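Local coordinates for protein enoyl-CoA hydratase (Bacillus halodurans, PDB 3LKE) that probably catalyses the reversible hydration of enoyl-CoA thioesters, as a member of the crotonase-like enoyl-CoA hydratase/isomerase family, at residues A[174-177]-A[178-181]; A[244-247]-A[248-252]; A[223-226]-A[227-231]. All coordinates share one frame; numbering follows the deposited sequence.

Interaction 1 of 3, residues A[174-177]-A[178-181]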
ATOM      1  N   SER A 174     -21.599   7.209  -4.675  1.00 26.22           N
ATOM      2  CA  SER A 174     -20.400   7.886  -5.129  1.00 29.07           C
ATOM      3  C   SER A 174     -19.599   8.412  -3.937  1.00 27.40           C
ATOM      4  O   SER A 174     -18.372   8.382  -3.941  1.00 25.46           O
ATOM      5  CB  SER A 174     -20.778   9.034  -6.074  1.00 27.87           C
ATOM      6  OG  SER A 174     -21.711   9.904  -5.450  1.00 28.74           O
ATOM      7  N   GLU A 175     -20.293   8.907  -2.917  1.00 27.87           N
ATOM      8  CA  GLU A 175     -19.601   9.412  -1.734  1.00 28.86           C
ATOM      9  C   GLU A 175     -18.766   8.302  -1.102  1.00 27.82           C
ATOM     10  O   GLU A 175     -17.613   8.521  -0.717  1.00 27.04           O
ATOM     11  CB  GLU A 175     -20.587   9.978  -0.710  1.00 31.88           C
ATOM     12  CG  GLU A 175     -20.842  11.470  -0.866  1.00 42.35           C
ATOM     13  CD  GLU A 175     -19.588  12.305  -0.640  1.00 41.52           C
ATOM     14  OE1 GLU A 175     -18.869  12.053   0.352  1.00 49.07           O
ATOM     15  OE2 GLU A 175     -19.323  13.222  -1.449  1.00 50.23           O
ATOM     16  N   GLU A 176     -19.355   7.113  -1.000  1.00 27.89           N
ATOM     17  CA  GLU A 176     -18.650   5.964  -0.421  1.00 28.08           C
ATOM     18  C   GLU A 176     -17.498   5.536  -1.324  1.00 27.40           C
ATOM     19  O   GLU A 176     -16.405   5.217  -0.841  1.00 27.69           O
ATOM     20  CB  GLU A 176     -19.605   4.790  -0.164  1.00 28.54           C
ATOM     21  CG  GLU A 176     -18.934   3.525   0.414  1.00 31.32           C
ATOM     22  CD  GLU A 176     -18.430   3.691   1.846  1.00 38.08           C
ATOM     23  OE1 GLU A 176     -18.562   4.797   2.420  1.00 40.40           O
ATOM     24  OE2 GLU A 176     -17.897   2.699   2.403  1.00 40.04           O
ATOM     25  N   ALA A 177     -17.737   5.536  -2.634  1.00 25.53           N
ATOM     26  CA  ALA A 177     -16.688   5.163  -3.581  1.00 24.56           C
ATOM     27  C   ALA A 177     -15.516   6.132  -3.474  1.00 26.41           C
ATOM     28  O   ALA A 177     -14.350   5.733  -3.529  1.00 25.23           O
ATOM     29  CB  ALA A 177     -17.236   5.101  -5.018  1.00 24.54           C
ATOM     30  N   LEU A 178     -15.830   7.415  -3.303  1.00 25.90           N
ATOM     31  CA  LEU A 178     -14.807   8.437  -3.097  1.00 27.13           C
ATOM     32  C   LEU A 178     -14.005   8.210  -1.809  1.00 27.22           C
ATOM     33  O   LEU A 178     -12.775   8.280  -1.811  1.00 25.05           O
ATOM     34  CB  LEU A 178     -15.457   9.821  -3.066  1.00 25.81           C
ATOM     35  CG  LEU A 178     -14.520  11.014  -2.905  1.00 29.21           C
ATOM     36  CD1 LEU A 178     -13.598  11.111  -4.110  1.00 27.25           C
ATOM     37  CD2 LEU A 178     -15.335  12.299  -2.734  1.00 31.21           C
ATOM     38  N   ARG A 179     -14.707   7.952  -0.706  1.00 24.00           N
ATOM     39  CA  ARG A 179     -14.056   7.765   0.585  1.00 28.49           C
ATOM     40  C   ARG A 179     -13.084   6.600   0.503  1.00 28.24           C
ATOM     41  O   ARG A 179     -11.989   6.641   1.069  1.00 28.63           O
ATOM     42  CB  ARG A 179     -15.095   7.489   1.668  1.00 27.46           C
ATOM     43  CG  ARG A 179     -14.513   7.432   3.082  1.00 33.70           C
ATOM     44  CD  ARG A 179     -15.558   6.969   4.075  1.00 33.98           C
ATOM     45  NE  ARG A 179     -15.911   5.568   3.859  1.00 36.24           N
ATOM     46  CZ  ARG A 179     -15.191   4.545   4.308  1.00 40.62           C
ATOM     47  NH1 ARG A 179     -14.080   4.770   4.998  1.00 37.92           N
ATOM     48  NH2 ARG A 179     -15.578   3.300   4.064  1.00 39.22           N
ATOM     49  N   LEU A 180     -13.485   5.561  -0.223  1.00 27.99           N
ATOM     50  CA  LEU A 180     -12.657   4.359  -0.349  1.00 28.82           C
ATOM     51  C   LEU A 180     -11.452   4.565  -1.268  1.00 26.36           C
ATOM     52  O   LEU A 180     -10.457   3.850  -1.170  1.00 27.50           O
ATOM     53  CB  LEU A 180     -13.494   3.186  -0.855  1.00 27.27           C
ATOM     54  CG  LEU A 180     -14.557   2.699   0.130  1.00 26.50           C
ATOM     55  CD1 LEU A 180     -15.456   1.672  -0.521  1.00 29.42           C
ATOM     56  CD2 LEU A 180     -13.904   2.136   1.379  1.00 34.54           C
ATOM     57  N   GLY A 181     -11.541   5.544  -2.156  1.00 24.56           N
ATOM     58  CA  GLY A 181     -10.513   5.749  -3.156  1.00 25.95           C
ATOM     59  C   GLY A 181     -10.781   5.045  -4.478  1.00 25.32           C
ATOM     60  O   GLY A 181      -9.935   5.080  -5.379  1.00 23.02           O
TER
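The guanidinium of Arg179 turns its NE-NH2 edge to Glu176, whose carboxylate lies at that edge, near the guanidinium plane, with the two planes 40° apart. This is an i to i+3 salt bridge along the short helix 174-180 of a crotonase-like fold, gripped side-on: NE of Arg179 gives a hydrogen bond to OE1 of Glu176 at 3.1 Å, and NH2 of Arg179 gives one to OE2 of Glu176 at 2.9 Å. Both bonds are almost straight. The carboxylate is met obliquely: OE1 is reached from above its plane, OE2 from the syn side but well out of plane. Two bonds to two oxygens hold the rotation of both groups. Glu176 sends CG anti to its backbone nitrogen (chi1 179°) and then bends at chi2, which lays the carboxylate along the helix beside Arg179; the arginine bends in turn at chi3, bringing its edge round to the acid. Leu180 slants across the stem of Glu176, its CD1 coming to 3.9 Å from OE2 of Glu176. On another side of the helix, Ser174, Glu175 and Leu178 touch Ile186 of strand 185-187, while Arg130 takes a salt bridge from Glu175 OE2 and a hydrogen bond from Ser174 OG through its carbonyl oxygen. The helix closes in a Schellman motif at Gly181, whose positive phi (93°) would press a CB against the preceding carbonyl oxygen; its N bonds to Leu178 O at 3.0 Å and weakly to Ala177 O at 3.1 Å.

Interaction 2 of 3, residues A[244-247]-A[248-252]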
ATOM      1  N   GLN A 244     -19.307 -25.851 -11.036  1.00 33.70           N
ATOM      2  CA  GLN A 244     -19.968 -26.336  -9.829  1.00 34.75           C
ATOM      3  C   GLN A 244     -21.451 -25.968  -9.870  1.00 39.06           C
ATOM      4  O   GLN A 244     -21.806 -24.845 -10.217  1.00 37.19           O
ATOM      5  CB  GLN A 244     -19.269 -25.776  -8.577  1.00 34.24           C
ATOM      6  CG  GLN A 244     -17.805 -26.212  -8.481  1.00 35.17           C
ATOM      7  CD  GLN A 244     -17.010 -25.538  -7.361  1.00 34.50           C
ATOM      8  OE1 GLN A 244     -17.486 -25.376  -6.231  1.00 36.35           O
ATOM      9  NE2 GLN A 244     -15.777 -25.161  -7.672  1.00 33.56           N
ATOM     10  N   THR A 245     -22.314 -26.918  -9.531  1.00 37.54           N
ATOM     11  CA  THR A 245     -23.755 -26.713  -9.666  1.00 39.08           C
ATOM     12  C   THR A 245     -24.306 -25.556  -8.828  1.00 36.67           C
ATOM     13  O   THR A 245     -25.343 -24.985  -9.168  1.00 35.12           O
ATOM     14  CB  THR A 245     -24.549 -27.997  -9.334  1.00 42.59           C
ATOM     15  OG1 THR A 245     -24.377 -28.330  -7.953  1.00 46.68           O
ATOM     16  CG2 THR A 245     -24.074 -29.147 -10.197  1.00 42.73           C
ATOM     17  N   GLU A 246     -23.616 -25.209  -7.745  1.00 34.47           N
ATOM     18  CA  GLU A 246     -24.070 -24.124  -6.876  1.00 33.32           C
ATOM     19  C   GLU A 246     -24.155 -22.787  -7.620  1.00 33.94           C
ATOM     20  O   GLU A 246     -25.040 -21.971  -7.352  1.00 33.92           O
ATOM     21  CB  GLU A 246     -23.146 -23.981  -5.661  1.00 33.54           C
ATOM     22  CG  GLU A 246     -23.528 -22.849  -4.715  1.00 35.39           C
ATOM     23  CD  GLU A 246     -24.816 -23.121  -3.954  1.00 37.41           C
ATOM     24  OE1 GLU A 246     -25.248 -24.290  -3.904  1.00 39.22           O
ATOM     25  OE2 GLU A 246     -25.393 -22.165  -3.397  1.00 36.69           O
ATOM     26  N   ILE A 247     -23.221 -22.568  -8.541  1.00 32.22           N
ATOM     27  CA  ILE A 247     -23.142 -21.308  -9.274  1.00 32.33           C
ATOM     28  C   ILE A 247     -24.325 -21.202 -10.239  1.00 33.33           C
ATOM     29  O   ILE A 247     -24.991 -20.166 -10.313  1.00 33.39           O
ATOM     30  CB  ILE A 247     -21.798 -21.175 -10.031  1.00 32.66           C
ATOM     31  CG1 ILE A 247     -20.667 -20.714  -9.090  1.00 26.79           C
ATOM     32  CG2 ILE A 247     -21.916 -20.172 -11.162  1.00 29.57           C
ATOM     33  CD1 ILE A 247     -20.417 -21.594  -7.878  1.00 29.68           C
ATOM     34  N   LYS A 248     -24.600 -22.282 -10.965  1.00 32.97           N
ATOM     35  CA  LYS A 248     -25.775 -22.308 -11.842  1.00 37.26           C
ATOM     36  C   LYS A 248     -27.029 -22.045 -11.013  1.00 36.77           C
ATOM     37  O   LYS A 248     -27.862 -21.214 -11.373  1.00 40.06           O
ATOM     38  CB  LYS A 248     -25.881 -23.661 -12.554  1.00 34.94           C
ATOM     39  CG  LYS A 248     -27.073 -23.809 -13.489  1.00 42.93           C
ATOM     40  CD  LYS A 248     -27.057 -25.191 -14.138  1.00 39.47           C
ATOM     41  CE  LYS A 248     -28.225 -25.395 -15.088  1.00 48.10           C
ATOM     42  NZ  LYS A 248     -28.146 -24.495 -16.272  1.00 49.65           N
ATOM     43  N   LYS A 249     -27.151 -22.752  -9.894  1.00 34.58           N
ATOM     44  CA  LYS A 249     -28.302 -22.602  -9.012  1.00 35.40           C
ATOM     45  C   LYS A 249     -28.447 -21.158  -8.550  1.00 40.20           C
ATOM     46  O   LYS A 249     -29.551 -20.606  -8.544  1.00 40.98           O
ATOM     47  CB  LYS A 249     -28.182 -23.536  -7.805  1.00 40.82           C
ATOM     48  CG  LYS A 249     -29.353 -23.467  -6.843  1.00 42.78           C
ATOM     49  CD  LYS A 249     -29.035 -24.176  -5.538  1.00 46.64           C
ATOM     50  CE  LYS A 249     -30.292 -24.388  -4.710  1.00 52.52           C
ATOM     51  NZ  LYS A 249     -31.109 -23.149  -4.615  1.00 57.22           N
ATOM     52  N   ARG A 250     -27.332 -20.541  -8.167  1.00 34.05           N
ATOM     53  CA  ARG A 250     -27.373 -19.181  -7.647  1.00 36.06           C
ATOM     54  C   ARG A 250     -27.750 -18.182  -8.733  1.00 39.76           C
ATOM     55  O   ARG A 250     -28.615 -17.332  -8.530  1.00 40.04           O
ATOM     56  CB  ARG A 250     -26.039 -18.801  -6.993  1.00 33.15           C
ATOM     57  CG  ARG A 250     -25.904 -19.334  -5.578  1.00 36.43           C
ATOM     58  CD  ARG A 250     -24.527 -19.062  -4.960  1.00 34.35           C
ATOM     59  NE  ARG A 250     -24.431 -19.694  -3.646  1.00 33.02           N
ATOM     60  CZ  ARG A 250     -24.246 -19.049  -2.497  1.00 31.24           C
ATOM     61  NH1 ARG A 250     -24.098 -17.734  -2.468  1.00 32.18           N
ATOM     62  NH2 ARG A 250     -24.198 -19.735  -1.367  1.00 31.38           N
ATOM     63  N   LEU A 251     -27.098 -18.290  -9.884  1.00 34.92           N
ATOM     64  CA  LEU A 251     -27.401 -17.414 -11.006  1.00 39.01           C
ATOM     65  C   LEU A 251     -28.856 -17.582 -11.431  1.00 44.13           C
ATOM     66  O   LEU A 251     -29.518 -16.610 -11.803  1.00 46.43           O
ATOM     67  CB  LEU A 251     -26.473 -17.707 -12.185  1.00 32.23           C
ATOM     68  CG  LEU A 251     -25.006 -17.329 -12.001  1.00 33.53           C
ATOM     69  CD1 LEU A 251     -24.196 -17.741 -13.214  1.00 33.21           C
ATOM     70  CD2 LEU A 251     -24.860 -15.827 -11.729  1.00 35.86           C
ATOM     71  N   GLU A 252     -29.347 -18.817 -11.370  1.00 40.01           N
ATOM     72  CA  GLU A 252     -30.719 -19.120 -11.769  1.00 45.38           C
ATOM     73  C   GLU A 252     -31.723 -18.400 -10.885  1.00 49.11           C
ATOM     74  O   GLU A 252     -32.777 -17.971 -11.353  1.00 52.30           O
ATOM     75  CB  GLU A 252     -30.979 -20.632 -11.735  1.00 45.41           C
ATOM     76  CG  GLU A 252     -30.711 -21.338 -13.047  1.00 44.65           C
ATOM     77  CD  GLU A 252     -30.693 -22.849 -12.905  1.00 49.80           C
ATOM     78  OE1 GLU A 252     -30.624 -23.341 -11.754  1.00 51.59           O
ATOM     79  OE2 GLU A 252     -30.740 -23.545 -13.943  1.00 50.44           O
TER
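Arg250 lays its aliphatic stem across Glu246, one turn earlier in helix 245-253, with CG and CD of Arg250 each 3.6 Å from OE2 of Glu246. The overlap ends in an i to i+4 salt bridge in which NE of Arg250 donates to OE2 of Glu246 at 2.7 Å. OE2 accepts through its anti lone pair, the one facing away from OE1, and sits somewhat off the guanidinium plane. The carboxylate and guanidinium planes are 63° apart; NE alone of the guanidinium bonds to this carboxylate. Glu246 leaves anti to its backbone nitrogen and bends at chi2 (70°), while Arg250, with CG anti to its carbonyl carbon, runs extended to NE. The Arg250 backbone N also bonds to Glu246 O at 2.8 Å, so the same pair is tied at both main chain and side chain. On the buried side Ile247 and Leu251 run alongside each other, CG2 of Ile247 3.9 Å from CD1 of Leu251. Lys248 reaches along the helix toward Glu252 in a long salt bridge, NZ of Lys248 to OE2 of Glu252 3.6 Å. Helix 245-253 lies near the C-terminus of the crotonase-like chain, against the second of three subunits. There NH1 of Arg250 bonds to Glu206 O of the second subunit and to Lys140 O of its own chain, and NH2 weakly to Gly207 O of the second subunit. The bond to Glu246 is consistent with fixing an arginine that also reaches across the interface. Tyr208 of that neighbour packs on Glu246, Ile247 and Arg250, while within the chain Leu251 rests on Leu71 and Ala75 of helix 68-76 and Ile247 on Ile143 in a loop.

Interaction 3 of 3, residues A[223-226]-A[227-231]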
ATOM      1  N   ALA A 223       4.313  -3.906 -12.184  1.00 27.52           N
ATOM      2  CA  ALA A 223       2.903  -4.159 -11.916  1.00 25.89           C
ATOM      3  C   ALA A 223       2.159  -4.770 -13.104  1.00 27.42           C
ATOM      4  O   ALA A 223       1.278  -5.605 -12.926  1.00 27.85           O
ATOM      5  CB  ALA A 223       2.211  -2.884 -11.440  1.00 24.12           C
ATOM      6  N   ALA A 224       2.510  -4.369 -14.318  1.00 27.41           N
ATOM      7  CA  ALA A 224       1.786  -4.887 -15.475  1.00 29.16           C
ATOM      8  C   ALA A 224       1.946  -6.403 -15.593  1.00 27.91           C
ATOM      9  O   ALA A 224       1.002  -7.111 -15.945  1.00 28.18           O
ATOM     10  CB  ALA A 224       2.234  -4.189 -16.750  1.00 29.49           C
ATOM     11  N   GLU A 225       3.143  -6.906 -15.296  1.00 30.32           N
ATOM     12  CA  GLU A 225       3.384  -8.344 -15.366  1.00 30.48           C
ATOM     13  C   GLU A 225       2.601  -9.060 -14.271  1.00 31.19           C
ATOM     14  O   GLU A 225       2.018 -10.129 -14.492  1.00 30.14           O
ATOM     15  CB  GLU A 225       4.878  -8.650 -15.234  1.00 38.60           C
ATOM     16  CG  GLU A 225       5.197 -10.132 -15.252  1.00 40.03           C
ATOM     17  CD  GLU A 225       4.692 -10.816 -16.509  1.00 43.06           C
ATOM     18  OE1 GLU A 225       4.826 -10.221 -17.604  1.00 46.31           O
ATOM     19  OE2 GLU A 225       4.166 -11.947 -16.400  1.00 42.20           O
ATOM     20  N   GLU A 226       2.585  -8.457 -13.088  1.00 26.27           N
ATOM     21  CA  GLU A 226       1.834  -8.992 -11.970  1.00 26.05           C
ATOM     22  C   GLU A 226       0.335  -9.031 -12.243  1.00 25.29           C
ATOM     23  O   GLU A 226      -0.340  -9.990 -11.876  1.00 27.80           O
ATOM     24  CB  GLU A 226       2.133  -8.185 -10.708  1.00 26.23           C
ATOM     25  CG  GLU A 226       3.595  -8.225 -10.346  1.00 33.86           C
ATOM     26  CD  GLU A 226       4.136  -9.642 -10.311  1.00 43.54           C
ATOM     27  OE1 GLU A 226       3.645 -10.450  -9.490  1.00 43.46           O
ATOM     28  OE2 GLU A 226       5.051  -9.950 -11.111  1.00 49.20           O
ATOM     29  N   LEU A 227      -0.181  -7.975 -12.863  1.00 24.69           N
ATOM     30  CA  LEU A 227      -1.595  -7.921 -13.224  1.00 25.08           C
ATOM     31  C   LEU A 227      -1.895  -9.018 -14.246  1.00 24.66           C
ATOM     32  O   LEU A 227      -2.899  -9.741 -14.150  1.00 22.31           O
ATOM     33  CB  LEU A 227      -1.949  -6.538 -13.798  1.00 22.27           C
ATOM     34  CG  LEU A 227      -3.350  -6.397 -14.406  1.00 23.02           C
ATOM     35  CD1 LEU A 227      -4.428  -6.846 -13.400  1.00 24.59           C
ATOM     36  CD2 LEU A 227      -3.574  -4.964 -14.863  1.00 23.58           C
ATOM     37  N   LYS A 228      -1.017  -9.142 -15.232  1.00 26.60           N
ATOM     38  CA  LYS A 228      -1.239 -10.126 -16.280  1.00 28.35           C
ATOM     39  C   LYS A 228      -1.364 -11.510 -15.666  1.00 28.24           C
ATOM     40  O   LYS A 228      -2.288 -12.268 -15.993  1.00 26.96           O
ATOM     41  CB  LYS A 228      -0.122 -10.098 -17.323  1.00 28.64           C
ATOM     42  CG  LYS A 228      -0.254 -11.214 -18.366  1.00 33.78           C
ATOM     43  CD  LYS A 228       0.715 -11.034 -19.531  1.00 38.84           C
ATOM     44  CE  LYS A 228       2.126 -11.470 -19.172  1.00 46.88           C
ATOM     45  NZ  LYS A 228       3.014 -11.487 -20.376  1.00 51.25           N
ATOM     46  N   GLN A 229      -0.443 -11.837 -14.765  1.00 27.62           N
ATOM     47  CA  GLN A 229      -0.486 -13.132 -14.104  1.00 30.51           C
ATOM     48  C   GLN A 229      -1.733 -13.301 -13.245  1.00 28.24           C
ATOM     49  O   GLN A 229      -2.302 -14.387 -13.175  1.00 27.70           O
ATOM     50  CB  GLN A 229       0.766 -13.359 -13.267  1.00 30.79           C
ATOM     51  CG  GLN A 229       2.047 -13.362 -14.064  1.00 33.42           C
ATOM     52  CD  GLN A 229       3.257 -13.598 -13.187  1.00 41.09           C
ATOM     53  OE1 GLN A 229       3.135 -14.127 -12.078  1.00 43.58           O
ATOM     54  NE2 GLN A 229       4.430 -13.204 -13.673  1.00 38.97           N
ATOM     55  N   GLN A 230      -2.160 -12.228 -12.591  1.00 25.56           N
ATOM     56  CA  GLN A 230      -3.326 -12.319 -11.731  1.00 23.44           C
ATOM     57  C   GLN A 230      -4.595 -12.543 -12.573  1.00 24.79           C
ATOM     58  O   GLN A 230      -5.492 -13.282 -12.176  1.00 24.92           O
ATOM     59  CB  GLN A 230      -3.461 -11.064 -10.860  1.00 25.62           C
ATOM     60  CG  GLN A 230      -4.562 -11.178  -9.828  1.00 27.45           C
ATOM     61  CD  GLN A 230      -4.089 -10.888  -8.420  1.00 30.01           C
ATOM     62  OE1 GLN A 230      -2.888 -10.835  -8.151  1.00 34.68           O
ATOM     63  NE2 GLN A 230      -5.032 -10.695  -7.513  1.00 29.07           N
ATOM     64  N   LEU A 231      -4.665 -11.898 -13.731  1.00 24.36           N
ATOM     65  CA  LEU A 231      -5.819 -12.063 -14.622  1.00 25.89           C
ATOM     66  C   LEU A 231      -5.935 -13.532 -15.037  1.00 25.62           C
ATOM     67  O   LEU A 231      -7.032 -14.093 -15.123  1.00 25.63           O
ATOM     68  CB  LEU A 231      -5.680 -11.163 -15.847  1.00 25.34           C
ATOM     69  CG  LEU A 231      -5.866  -9.671 -15.532  1.00 25.37           C
ATOM     70  CD1 LEU A 231      -5.477  -8.757 -16.692  1.00 26.09           C
ATOM     71  CD2 LEU A 231      -7.318  -9.434 -15.133  1.00 25.96           C
TER
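Leu227 N bonds to Ala223 O at 2.8 Å, the shortest polar bond between 223-226 and 227-231 and a rung of the regular i to i+4 ladder. Beside this ladder the carboxylate of Glu225 serves two side chains, one with each oxygen. OE2 of Glu225 accepts a hydrogen bond from NE2 of Gln229 at 3.0 Å, one helical turn further on. The amide bond is nearly straight (168°): OE2 offers its anti lone pair, away from OE1, and lies in the plane of the Gln229 amide, although the carboxylate and amide planes are turned 56° apart. CG of Gln229 also comes to 3.5 Å from OE2 of Glu225. On the other branch OE1 of Glu225 faces the end of Lys228, 3.4 Å from CE and 3.5 Å from NZ of Lys228, a salt bridge in which the methylene lies as near as the ammonium. Glu225 can serve both because its chain leaves anti to the backbone nitrogen (chi1 178°) and folds at chi2, turning the carboxylate forward along the helix between the i+3 and i+4 residues; Lys228 bends at chi3 toward it. All this lies on helix 223-241, in the C-terminal helical region of the crotonase-like fold. With Glu225 replaced, an alanine here would probably leave the Gln229 amide without its acceptor and the Lys228 ammonium without its countercharge, both freer to turn. The helix faces the protein through Leu227, which lies against Tyr151 and Phe152 of helix 149-157 and Leu95 and Phe98 of helix 81-98. Gln230 gives NE2 to Ser150 OG and packs on Leu218 of the second subunit.

All three contacts are local pairings along single helices, and each centres on a glutamate whose side chain bends forward at chi2; only the partners and their spacing differ. None touches another. The centres of interaction 1 and interaction 2 lie about 31 Å apart, with about 21 Å between their nearest atoms. Between interaction 1 and interaction 3 the centres are about 25 Å apart and the nearest atoms about 15 Å. Interaction 2 and interaction 3 have centres about 29 Å apart and nearest atoms about 16 Å apart. Helices 223-241 and 245-253 follow each other in the chain, and both meet the second subunit, whereas 174-181 touches no other chain.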